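Local coordinates for protein VP35 (Myotis lucifugus, PDB 6DKU) that is a filovirus-derived VP35 homolog in a bat genome, whose interferon inhibitory domain probably acts as an antagonist of innate immune signalling, at residues Thr25-Leu30 with Ala64-Thr69. The protein carries 1 engineered substitution. Residues are numbered along the deposited sequence; the frame is centred on the assembly and turned at random.
Sequences TAFHEL and AIISIT
Ile-66 CD1 comes to CE1 of the Phe-27 ring at 3.6 Å from an oblique direction, while CG2 of Ile-65 sits at the ring's edge, near its plane. Also at the edge, within its own segment, is OG1 of Thr-25. With CG anti to its carbonyl carbon (chi1 -78°), Phe-27 starts off to the side of the neighbouring helix, and only the ring's far end closes on it; His-62 adds an edge-to-face ring contact. A turn further on, Leu-30 and Ile-65 lie alongside one another, pointing opposite ways, with Leu-30 CD2 3.5 Å from Ile-65 CG2; the other methyl, CD1, reaches end-on to Thr-69 CG2 at 3.7 Å. These apolar contacts illustrate how the helical part of the VP35 interferon inhibitory domain is built: helices 26-37 and 61-71 pack with local axes 10.3 Å apart at 45°, and Ile-68 touches both Ala-47 of helix 41-56 and Ile-34 of helix 26-37. Thr-25 N-caps helix 26-37, its OG1 accepting from Phe-27 N at 3.3 Å. On the same helix, buried Glu-29 has its carboxylate held by Arg-24 in a salt bridge and by hydrogen bonds with Tyr-95 and Tyr-115, the latter from the sheet.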
loop_
_atom_site.group_PDB
_atom_site.type_symbol
_atom_site.label_atom_id
_atom_site.label_comp_id
_atom_site.label_asym_id
_atom_site.label_seq_id
_atom_site.Cartn_x
_atom_site.Cartn_y
_atom_site.Cartn_z
ATOM N N THR A 25 -1.117 11.022 -0.330
ATOM C CA THR A 25 -1.242 10.580 1.058
ATOM C C THR A 25 -0.918 9.100 1.195
ATOM O O THR A 25 -0.492 8.452 0.232
ATOM C CB THR A 25 -2.657 10.821 1.609
ATOM O OG1 THR A 25 -3.573 9.892 1.014
ATOM C CG2 THR A 25 -3.127 12.237 1.338
ATOM N N ALA A 26 -1.150 8.545 2.385
ATOM C CA ALA A 26 -0.860 7.136 2.597
ATOM C C ALA A 26 -1.736 6.208 1.767
ATOM O O ALA A 26 -1.439 5.015 1.706
ATOM C CB ALA A 26 -1.009 6.779 4.074
ATOM N N PHE A 27 -2.815 6.699 1.151
ATOM C CA PHE A 27 -3.596 5.808 0.296
ATOM C C PHE A 27 -2.850 5.523 -1.000
ATOM O O PHE A 27 -2.789 4.370 -1.448
ATOM C CB PHE A 27 -4.981 6.400 0.022
ATOM C CG PHE A 27 -5.952 6.234 1.167
ATOM C CD1 PHE A 27 -6.618 5.033 1.367
ATOM C CD2 PHE A 27 -6.194 7.280 2.050
ATOM C CE1 PHE A 27 -7.512 4.876 2.424
ATOM C CE2 PHE A 27 -7.087 7.133 3.109
ATOM C CZ PHE A 27 -7.743 5.928 3.296
ATOM N N HIS A 28 -2.260 6.561 -1.606
ATOM C CA HIS A 28 -1.380 6.359 -2.754
ATOM C C HIS A 28 -0.274 5.370 -2.413
ATOM O O HIS A 28 0.021 4.448 -3.187
ATOM C CB HIS A 28 -0.768 7.691 -3.192
ATOM C CG HIS A 28 -1.771 8.761 -3.487
ATOM N ND1 HIS A 28 -2.380 9.503 -2.497
ATOM C CD2 HIS A 28 -2.256 9.226 -4.662
ATOM C CE1 HIS A 28 -3.202 10.376 -3.052
ATOM N NE2 HIS A 28 -3.147 10.225 -4.363
ATOM N N GLU A 29 0.341 5.549 -1.241
ATOM C CA GLU A 29 1.380 4.636 -0.796
ATOM C C GLU A 29 0.845 3.229 -0.589
ATOM O O GLU A 29 1.561 2.262 -0.852
ATOM C CB GLU A 29 2.026 5.148 0.490
ATOM C CG GLU A 29 2.265 6.640 0.512
ATOM C CD GLU A 29 3.416 7.074 -0.375
ATOM O OE1 GLU A 29 3.993 6.211 -1.077
ATOM O OE2 GLU A 29 3.743 8.284 -0.366
ATOM N N LEU A 30 -0.395 3.082 -0.122
ATOM C CA LEU A 30 -0.947 1.741 0.036
ATOM C C LEU A 30 -1.125 1.067 -1.315
ATOM O O LEU A 30 -0.848 -0.130 -1.463
ATOM C CB LEU A 30 -2.274 1.795 0.789
ATOM C CG LEU A 30 -2.922 0.439 1.074
ATOM C CD1 LEU A 30 -1.919 -0.547 1.662
ATOM C CD2 LEU A 30 -4.099 0.611 2.012
ATOM N N ALA A 64 -12.178 0.922 -0.860
ATOM C CA ALA A 64 -11.829 -0.238 -1.676
ATOM C C ALA A 64 -10.367 -0.621 -1.497
ATOM O O ALA A 64 -10.044 -1.806 -1.322
ATOM C CB ALA A 64 -12.127 0.049 -3.148
ATOM N N ILE A 65 -9.473 0.374 -1.536
ATOM C CA ILE A 65 -8.045 0.128 -1.345
ATOM C C ILE A 65 -7.793 -0.564 -0.010
ATOM O O ILE A 65 -7.088 -1.577 0.055
ATOM C CB ILE A 65 -7.259 1.445 -1.455
ATOM C CG1 ILE A 65 -7.232 1.928 -2.901
ATOM C CG2 ILE A 65 -5.855 1.283 -0.913
ATOM C CD1 ILE A 65 -6.899 3.405 -3.013
ATOM N N ILE A 66 -8.373 -0.037 1.076
ATOM C CA ILE A 66 -8.221 -0.714 2.368
ATOM C C ILE A 66 -8.827 -2.117 2.322
ATOM O O ILE A 66 -8.321 -3.066 2.952
ATOM C CB ILE A 66 -8.848 0.155 3.482
ATOM C CG1 ILE A 66 -7.950 1.360 3.797
ATOM C CG2 ILE A 66 -9.098 -0.664 4.734
ATOM C CD1 ILE A 66 -8.539 2.333 4.809
ATOM N N SER A 67 -9.894 -2.277 1.543
ATOM C CA SER A 67 -10.618 -3.534 1.474
ATOM C C SER A 67 -9.772 -4.620 0.839
ATOM O O SER A 67 -9.967 -5.801 1.144
ATOM C CB SER A 67 -11.922 -3.340 0.695
ATOM O OG SER A 67 -12.540 -4.577 0.378
ATOM N N ILE A 68 -8.835 -4.254 -0.044
ATOM C CA ILE A 68 -7.916 -5.261 -0.574
ATOM C C ILE A 68 -7.049 -5.823 0.543
ATOM O O ILE A 68 -6.859 -7.039 0.649
ATOM C CB ILE A 68 -7.056 -4.697 -1.722
ATOM C CG1 ILE A 68 -7.880 -3.935 -2.774
ATOM C CG2 ILE A 68 -6.230 -5.799 -2.372
ATOM C CD1 ILE A 68 -6.961 -3.085 -3.681
ATOM N N THR A 69 -6.502 -4.941 1.384
ATOM C CA THR A 69 -5.705 -5.414 2.515
ATOM C C THR A 69 -6.534 -6.255 3.481
ATOM O O THR A 69 -5.986 -7.094 4.212
ATOM C CB THR A 69 -5.075 -4.240 3.265
ATOM O OG1 THR A 69 -6.116 -3.487 3.885
ATOM C CG2 THR A 69 -4.319 -3.350 2.300
#